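Local structure of hypothetical protein (Pseudomonas aeruginosa, 2H9F) at residues T13-R26 / C105-A119. The protein probably isomerises methylaconitate, like other PrpF-type isomerases. Residues are numbered along the deposited sequence; the frame is centred on the assembly and turned at random.
With SO4 (sulfate ion), chain H.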
ATOM      1  N   THR A  13      17.664   4.061  -0.618  1.00 26.68           N
ATOM      2  CA  THR A  13      17.267   3.373  -1.831  1.00 29.80           C
ATOM      3  C   THR A  13      16.042   2.523  -1.496  1.00 27.94           C
ATOM      4  O   THR A  13      16.008   1.760  -0.499  1.00 27.25           O
ATOM      5  CB  THR A  13      18.411   2.535  -2.370  1.00 27.32           C
ATOM      6  OG1 THR A  13      19.576   3.374  -2.435  1.00 31.55           O
ATOM      7  CG2 THR A  13      18.078   1.983  -3.792  1.00 24.39           C
ATOM      8  N   TYR A  14      15.034   2.663  -2.346  1.00 28.37           N
ATOM      9  CA  TYR A  14      13.817   1.924  -2.166  1.00 28.70           C
ATOM     10  C   TYR A  14      13.795   0.819  -3.205  1.00 32.32           C
ATOM     11  O   TYR A  14      13.808   1.076  -4.411  1.00 26.72           O
ATOM     12  CB  TYR A  14      12.635   2.881  -2.277  1.00 31.44           C
ATOM     13  CG  TYR A  14      11.276   2.296  -1.973  1.00 30.27           C
ATOM     14  CD1 TYR A  14      10.995   1.689  -0.765  1.00 29.26           C
ATOM     15  CD2 TYR A  14      10.272   2.347  -2.905  1.00 30.43           C
ATOM     16  CE1 TYR A  14       9.711   1.162  -0.470  1.00 24.14           C
ATOM     17  CE2 TYR A  14       8.995   1.829  -2.625  1.00 26.83           C
ATOM     18  CZ  TYR A  14       8.731   1.225  -1.443  1.00 31.14           C
ATOM     19  OH  TYR A  14       7.487   0.732  -1.224  1.00 31.17           O
ATOM     20  N   LEU A  15      13.816  -0.417  -2.720  1.00 32.11           N
ATOM     21  CA  LEU A  15      13.968  -1.588  -3.599  1.00 32.86           C
ATOM     22  C   LEU A  15      12.839  -2.564  -3.359  1.00 33.04           C
ATOM     23  O   LEU A  15      12.360  -2.744  -2.217  1.00 26.78           O
ATOM     24  CB  LEU A  15      15.217  -2.416  -3.259  1.00 33.27           C
ATOM     25  CG  LEU A  15      16.622  -1.923  -3.544  1.00 36.21           C
ATOM     26  CD1 LEU A  15      17.226  -1.418  -2.297  1.00 38.50           C
ATOM     27  CD2 LEU A  15      17.474  -3.081  -4.139  1.00 39.17           C
ATOM     28  N   ARG A  16      12.510  -3.275  -4.427  1.00 29.51           N
ATOM     29  CA  ARG A  16      11.806  -4.536  -4.339  1.00 28.48           C
ATOM     30  C   ARG A  16      12.812  -5.647  -4.225  1.00 28.06           C
ATOM     31  O   ARG A  16      13.713  -5.760  -5.052  1.00 27.73           O
ATOM     32  CB  ARG A  16      10.996  -4.831  -5.581  1.00 25.86           C
ATOM     33  CG  ARG A  16      10.291  -6.172  -5.458  1.00 28.61           C
ATOM     34  CD  ARG A  16       9.524  -6.600  -6.689  1.00 26.09           C
ATOM     35  NE  ARG A  16      10.325  -6.713  -7.921  1.00 30.12           N
ATOM     36  CZ  ARG A  16      11.160  -7.714  -8.192  1.00 28.30           C
ATOM     37  NH1 ARG A  16      11.386  -8.668  -7.307  1.00 29.42           N
ATOM     38  NH2 ARG A  16      11.797  -7.718  -9.342  1.00 31.64           N
ATOM     39  N   GLY A  17      12.645  -6.460  -3.198  1.00 29.18           N
ATOM     40  CA  GLY A  17      13.476  -7.656  -2.977  1.00 31.12           C
ATOM     41  C   GLY A  17      12.527  -8.819  -2.876  1.00 30.74           C
ATOM     42  O   GLY A  17      11.735  -8.924  -1.929  1.00 29.79           O
ATOM     43  N   GLY A  18      12.580  -9.682  -3.866  1.00 31.63           N
ATOM     44  CA  GLY A  18      11.616 -10.756  -3.953  1.00 33.28           C
ATOM     45  C   GLY A  18      10.209 -10.186  -3.986  1.00 32.39           C
ATOM     46  O   GLY A  18       9.904  -9.377  -4.838  1.00 29.48           O
ATOM     47  N   THR A  19       9.353 -10.622  -3.053  1.00 29.04           N
ATOM     48  CA  THR A  19       7.935 -10.223  -3.058  1.00 30.71           C
ATOM     49  C   THR A  19       7.633  -9.199  -1.936  1.00 30.76           C
ATOM     50  O   THR A  19       6.474  -9.064  -1.528  1.00 29.73           O
ATOM     51  CB  THR A  19       7.006 -11.458  -2.918  1.00 28.18           C
ATOM     52  OG1 THR A  19       7.393 -12.170  -1.740  1.00 29.35           O
ATOM     53  CG2 THR A  19       7.108 -12.382  -4.112  1.00 28.24           C
ATOM     54  N   SER A  20       8.673  -8.480  -1.489  1.00 27.01           N
ATOM     55  CA  SER A  20       8.571  -7.399  -0.550  1.00 30.10           C
ATOM     56  C   SER A  20       9.222  -6.130  -1.091  1.00 30.98           C
ATOM     57  O   SER A  20      10.040  -6.185  -2.008  1.00 31.41           O
ATOM     58  CB  SER A  20       9.315  -7.758   0.753  1.00 31.83           C
ATOM     59  OG  SER A  20       8.686  -8.840   1.392  1.00 36.43           O
ATOM     60  N   LYS A  21       8.843  -4.984  -0.499  1.00 31.41           N
ATOM     61  CA  LYS A  21       9.509  -3.693  -0.752  1.00 30.12           C
ATOM     62  C   LYS A  21      10.109  -3.237   0.573  1.00 30.64           C
ATOM     63  O   LYS A  21       9.510  -3.412   1.615  1.00 31.89           O
ATOM     64  CB  LYS A  21       8.540  -2.639  -1.262  1.00 27.46           C
ATOM     65  CG  LYS A  21       8.021  -2.945  -2.645  1.00 30.30           C
ATOM     66  CD  LYS A  21       7.253  -1.765  -3.280  1.00 28.93           C
ATOM     67  CE  LYS A  21       5.819  -1.531  -2.716  1.00 29.89           C
ATOM     68  NZ  LYS A  21       5.157  -0.410  -3.391  1.00 28.89           N
ATOM     69  N   GLY A  22      11.280  -2.620   0.519  1.00 30.45           N
ATOM     70  CA  GLY A  22      11.904  -2.084   1.711  1.00 29.99           C
ATOM     71  C   GLY A  22      12.699  -0.818   1.389  1.00 31.01           C
ATOM     72  O   GLY A  22      13.062  -0.565   0.237  1.00 24.75           O
ATOM     73  N   VAL A  23      12.949  -0.027   2.428  1.00 26.13           N
ATOM     74  CA  VAL A  23      13.745   1.158   2.311  1.00 28.59           C
ATOM     75  C   VAL A  23      15.098   0.748   2.842  1.00 30.15           C
ATOM     76  O   VAL A  23      15.171   0.276   3.967  1.00 24.83           O
ATOM     77  CB  VAL A  23      13.227   2.350   3.157  1.00 32.33           C
ATOM     78  CG1 VAL A  23      14.094   3.579   2.879  1.00 32.44           C
ATOM     79  CG2 VAL A  23      11.746   2.654   2.888  1.00 25.94           C
ATOM     80  N   PHE A  24      16.134   0.897   2.001  1.00 27.47           N
ATOM     81  CA  PHE A  24      17.480   0.461   2.306  1.00 29.35           C
ATOM     82  C   PHE A  24      18.426   1.637   2.600  1.00 27.16           C
ATOM     83  O   PHE A  24      18.449   2.648   1.897  1.00 26.95           O
ATOM     84  CB  PHE A  24      18.056  -0.391   1.165  1.00 27.23           C
ATOM     85  CG  PHE A  24      17.502  -1.777   1.078  1.00 28.65           C
ATOM     86  CD1 PHE A  24      16.178  -2.004   0.708  1.00 28.12           C
ATOM     87  CD2 PHE A  24      18.321  -2.862   1.265  1.00 28.10           C
ATOM     88  CE1 PHE A  24      15.673  -3.267   0.607  1.00 27.28           C
ATOM     89  CE2 PHE A  24      17.828  -4.132   1.147  1.00 31.61           C
ATOM     90  CZ  PHE A  24      16.504  -4.339   0.827  1.00 28.77           C
ATOM     91  N   PHE A  25      19.208   1.462   3.665  1.00 28.90           N
ATOM     92  CA  PHE A  25      20.190   2.441   4.063  1.00 27.87           C
ATOM     93  C   PHE A  25      21.572   1.831   4.186  1.00 27.98           C
ATOM     94  O   PHE A  25      21.702   0.744   4.714  1.00 29.98           O
ATOM     95  CB  PHE A  25      19.834   2.975   5.457  1.00 29.64           C
ATOM     96  CG  PHE A  25      18.500   3.613   5.529  1.00 28.69           C
ATOM     97  CD1 PHE A  25      17.374   2.858   5.777  1.00 29.09           C
ATOM     98  CD2 PHE A  25      18.367   4.984   5.336  1.00 27.87           C
ATOM     99  CE1 PHE A  25      16.102   3.454   5.826  1.00 30.12           C
ATOM    100  CE2 PHE A  25      17.114   5.599   5.449  1.00 27.02           C
ATOM    101  CZ  PHE A  25      15.985   4.830   5.711  1.00 25.52           C
ATOM    102  N   ARG A  26      22.601   2.569   3.779  1.00 27.21           N
ATOM    103  CA  ARG A  26      23.957   2.290   4.294  1.00 30.24           C
ATOM    104  C   ARG A  26      24.109   2.807   5.703  1.00 29.27           C
ATOM    105  O   ARG A  26      23.692   3.931   5.998  1.00 31.52           O
ATOM    106  CB  ARG A  26      25.012   2.964   3.462  1.00 29.57           C
ATOM    107  CG  ARG A  26      24.808   2.826   1.972  1.00 36.06           C
ATOM    108  CD  ARG A  26      26.006   3.276   1.194  1.00 37.13           C
ATOM    109  NE  ARG A  26      26.363   4.654   1.473  1.00 40.56           N
ATOM    110  CZ  ARG A  26      27.406   5.284   0.949  1.00 45.87           C
ATOM    111  NH1 ARG A  26      28.220   4.662   0.104  1.00 47.52           N
ATOM    112  NH2 ARG A  26      27.660   6.538   1.319  1.00 46.36           N
ATOM    113  N   CYS A 105      13.950 -11.645   6.692  1.00 56.13           N
ATOM    114  CA  CYS A 105      13.189 -11.631   5.477  1.00 55.34           C
ATOM    115  C   CYS A 105      14.063 -12.187   4.348  1.00 52.58           C
ATOM    116  O   CYS A 105      14.993 -11.533   3.867  1.00 51.29           O
ATOM    117  CB  CYS A 105      12.751 -10.192   5.166  1.00 55.83           C
ATOM    118  SG  CYS A 105      11.604 -10.208   3.871  1.00 55.08           S
ATOM    119  N   GLY A 106      13.762 -13.406   3.947  1.00 50.72           N
ATOM    120  CA  GLY A 106      14.467 -14.039   2.859  1.00 49.96           C
ATOM    121  C   GLY A 106      14.220 -13.325   1.547  1.00 48.33           C
ATOM    122  O   GLY A 106      15.072 -13.359   0.643  1.00 48.45           O
ATOM    123  N   ASN A 107      13.051 -12.675   1.425  1.00 47.29           N
ATOM    124  CA  ASN A 107      12.739 -11.915   0.185  1.00 44.28           C
ATOM    125  C   ASN A 107      13.624 -10.685   0.090  1.00 41.69           C
ATOM    126  O   ASN A 107      14.259 -10.490  -0.976  1.00 40.32           O
ATOM    127  CB  ASN A 107      11.240 -11.613   0.036  1.00 41.63           C
ATOM    128  CG  ASN A 107      10.489 -12.817  -0.489  1.00 46.14           C
ATOM    129  OD1 ASN A 107      10.432 -13.054  -1.704  1.00 38.30           O
ATOM    130  ND2 ASN A 107       9.991 -13.636   0.415  1.00 43.66           N
ATOM    131  N   LEU A 108      13.745  -9.932   1.212  1.00 38.78           N
ATOM    132  CA  LEU A 108      14.616  -8.756   1.211  1.00 36.96           C
ATOM    133  C   LEU A 108      16.109  -9.093   1.164  1.00 35.88           C
ATOM    134  O   LEU A 108      16.891  -8.248   0.745  1.00 34.45           O
ATOM    135  CB  LEU A 108      14.279  -7.742   2.321  1.00 38.05           C
ATOM    136  CG  LEU A 108      13.030  -6.867   2.095  1.00 36.40           C
ATOM    137  CD1 LEU A 108      13.054  -5.704   3.055  1.00 35.05           C
ATOM    138  CD2 LEU A 108      12.774  -6.357   0.640  1.00 32.26           C
ATOM    139  N   SER A 109      16.506 -10.318   1.516  1.00 34.17           N
ATOM    140  CA  SER A 109      17.896 -10.801   1.243  1.00 34.75           C
ATOM    141  C   SER A 109      18.336 -10.581  -0.187  1.00 34.01           C
ATOM    142  O   SER A 109      19.471 -10.201  -0.449  1.00 34.83           O
ATOM    143  CB  SER A 109      18.001 -12.300   1.539  1.00 38.23           C
ATOM    144  OG  SER A 109      17.625 -12.528   2.880  1.00 38.44           O
ATOM    145  N   THR A 110      17.426 -10.842  -1.118  1.00 30.36           N
ATOM    146  CA  THR A 110      17.718 -10.627  -2.512  1.00 33.57           C
ATOM    147  C   THR A 110      18.123  -9.160  -2.688  1.00 33.26           C
ATOM    148  O   THR A 110      19.128  -8.895  -3.311  1.00 33.68           O
ATOM    149  CB  THR A 110      16.515 -10.969  -3.396  1.00 31.32           C
ATOM    150  OG1 THR A 110      15.787 -12.081  -2.837  1.00 35.23           O
ATOM    151  CG2 THR A 110      16.974 -11.308  -4.784  1.00 33.02           C
ATOM    152  N   GLY A 111      17.365  -8.232  -2.073  1.00 31.95           N
ATOM    153  CA  GLY A 111      17.664  -6.818  -2.142  1.00 31.02           C
ATOM    154  C   GLY A 111      18.962  -6.467  -1.435  1.00 31.62           C
ATOM    155  O   GLY A 111      19.713  -5.615  -1.904  1.00 34.97           O
ATOM    156  N   ALA A 112      19.246  -7.139  -0.325  1.00 30.18           N
ATOM    157  CA  ALA A 112      20.526  -6.945   0.377  1.00 31.68           C
ATOM    158  C   ALA A 112      21.715  -7.220  -0.552  1.00 32.13           C
ATOM    159  O   ALA A 112      22.669  -6.487  -0.530  1.00 32.76           O
ATOM    160  CB  ALA A 112      20.621  -7.788   1.637  1.00 29.97           C
ATOM    161  N   GLY A 113      21.658  -8.279  -1.355  1.00 30.55           N
ATOM    162  CA  GLY A 113      22.774  -8.611  -2.225  1.00 30.49           C
ATOM    163  C   GLY A 113      22.954  -7.568  -3.301  1.00 31.29           C
ATOM    164  O   GLY A 113      24.053  -7.137  -3.574  1.00 33.20           O
ATOM    165  N   ALA A 114      21.853  -7.122  -3.878  1.00 30.30           N
ATOM    166  CA  ALA A 114      21.897  -6.087  -4.920  1.00 32.63           C
ATOM    167  C   ALA A 114      22.365  -4.730  -4.338  1.00 31.82           C
ATOM    168  O   ALA A 114      23.264  -4.071  -4.876  1.00 31.52           O
ATOM    169  CB  ALA A 114      20.556  -5.962  -5.562  1.00 29.87           C
ATOM    170  N   PHE A 115      21.780  -4.350  -3.211  1.00 31.40           N
ATOM    171  CA  PHE A 115      22.090  -3.081  -2.588  1.00 31.86           C
ATOM    172  C   PHE A 115      23.524  -3.015  -2.146  1.00 31.84           C
ATOM    173  O   PHE A 115      24.113  -1.949  -2.177  1.00 33.52           O
ATOM    174  CB  PHE A 115      21.197  -2.859  -1.367  1.00 33.10           C
ATOM    175  CG  PHE A 115      21.367  -1.507  -0.719  1.00 29.76           C
ATOM    176  CD1 PHE A 115      21.079  -0.350  -1.428  1.00 32.85           C
ATOM    177  CD2 PHE A 115      21.800  -1.395   0.585  1.00 30.71           C
ATOM    178  CE1 PHE A 115      21.224   0.887  -0.828  1.00 31.59           C
ATOM    179  CE2 PHE A 115      21.954  -0.183   1.153  1.00 31.27           C
ATOM    180  CZ  PHE A 115      21.649   0.959   0.440  1.00 29.85           C
ATOM    181  N   ALA A 116      24.080  -4.149  -1.701  1.00 29.67           N
ATOM    182  CA  ALA A 116      25.484  -4.206  -1.302  1.00 27.54           C
ATOM    183  C   ALA A 116      26.360  -3.643  -2.402  1.00 28.71           C
ATOM    184  O   ALA A 116      27.329  -2.954  -2.133  1.00 31.70           O
ATOM    185  CB  ALA A 116      25.908  -5.647  -1.013  1.00 24.04           C
ATOM    186  N   LEU A 117      26.003  -3.955  -3.655  1.00 31.60           N
ATOM    187  CA  LEU A 117      26.727  -3.454  -4.828  1.00 29.67           C
ATOM    188  C   LEU A 117      26.364  -2.010  -5.200  1.00 31.92           C
ATOM    189  O   LEU A 117      27.279  -1.208  -5.464  1.00 31.47           O
ATOM    190  CB  LEU A 117      26.528  -4.394  -6.006  1.00 31.45           C
ATOM    191  CG  LEU A 117      27.196  -5.783  -5.851  1.00 29.80           C
ATOM    192  CD1 LEU A 117      26.598  -6.786  -6.836  1.00 27.01           C
ATOM    193  CD2 LEU A 117      28.677  -5.661  -6.076  1.00 26.59           C
ATOM    194  N   HIS A 118      25.075  -1.653  -5.189  1.00 29.90           N
ATOM    195  CA  HIS A 118      24.715  -0.264  -5.452  0.50 30.15           C
ATOM    196  C   HIS A 118      25.358   0.644  -4.403  1.00 30.27           C
ATOM    197  O   HIS A 118      25.771   1.734  -4.717  1.00 31.03           O
ATOM    198  CB  HIS A 118      23.201  -0.070  -5.472  0.50 30.02           C
ATOM    199  CG  HIS A 118      22.481  -0.952  -6.448  0.50 26.93           C
ATOM    200  ND1 HIS A 118      22.611  -0.831  -7.815  0.50 24.89           N
ATOM    201  CD2 HIS A 118      21.605  -1.961  -6.237  0.50 23.76           C
ATOM    202  CE1 HIS A 118      21.831  -1.720  -8.397  0.50 25.52           C
ATOM    203  NE2 HIS A 118      21.204  -2.411  -7.458  0.50 11.94           N
ATOM    204  N   ALA A 119      25.488   0.154  -3.189  1.00 29.99           N
ATOM    205  CA  ALA A 119      26.005   0.943  -2.096  1.00 28.94           C
ATOM    206  C   ALA A 119      27.507   1.043  -2.006  1.00 29.98           C
ATOM    207  O   ALA A 119      28.018   1.765  -1.122  1.00 29.48           O
ATOM    208  CB  ALA A 119      25.462   0.418  -0.783  1.00 28.03           C
TER
HETATM  209  S   SO4 H 402      30.529   7.709  -0.965  1.00131.95           S
HETATM  210  O1  SO4 H 402      29.546   7.122  -1.879  1.00131.15           O
HETATM  211  O2  SO4 H 402      31.013   6.698  -0.018  1.00131.80           O
HETATM  212  O3  SO4 H 402      31.653   8.210  -1.759  1.00133.27           O
HETATM  213  O4  SO4 H 402      29.924   8.820  -0.226  1.00130.95           O
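T13 and F115 meet where a β-hairpin, strands 13-17 and 20-26, lies against helix 106-118; the helix is probably the one wrapped by strands in this half of the diaminopimelate-epimerase-like fold of PrpF proteins. T13 sets OG1 at the edge of the F115 ring, 3.4 Å from CE1. L15 divides its methyls, CD1 against F115 CD1 and CD2 near G111 O. At G17 and G111 two residues without side chains face each other, and their CA atoms come within 4.4 Å. The strand 13-17 axis comes within 6.4 Å of the helix axis. The type II' turn G17-S20 follows, with G18 at positive phi over the first helical turn. T19 N donates to N107 OD1 (3.0 Å), approaching from above the amide carbonyl plane rather than along a lone pair. S20 CB rests on L108 CD2, 3.7 Å away, while C105, the N-cap residue, accepts from L108 N through SG. K21 turns from the helix, its NZ bonded to H58 O and G61 O of the second subunit. F24 places CB 3.7 Å above the centre of the F115 ring, whose other face carries A119 CB; the two ring planes are inclined at 57°, and the far edge of F24 reaches the backbone of G111 and A112. With CG anti to its backbone N (chi1 -175°), F115 is directed between F24 CB and A119 CB. R26 lays CG and CD along A119 CB, its NE salt-bridged to D29; NH1 makes weak hydrogen bonds to a sulfate, probably from the crystallisation liquor, and donates in the guanidinium plane to A119 O (3.2 Å, 165° at the hydrogen).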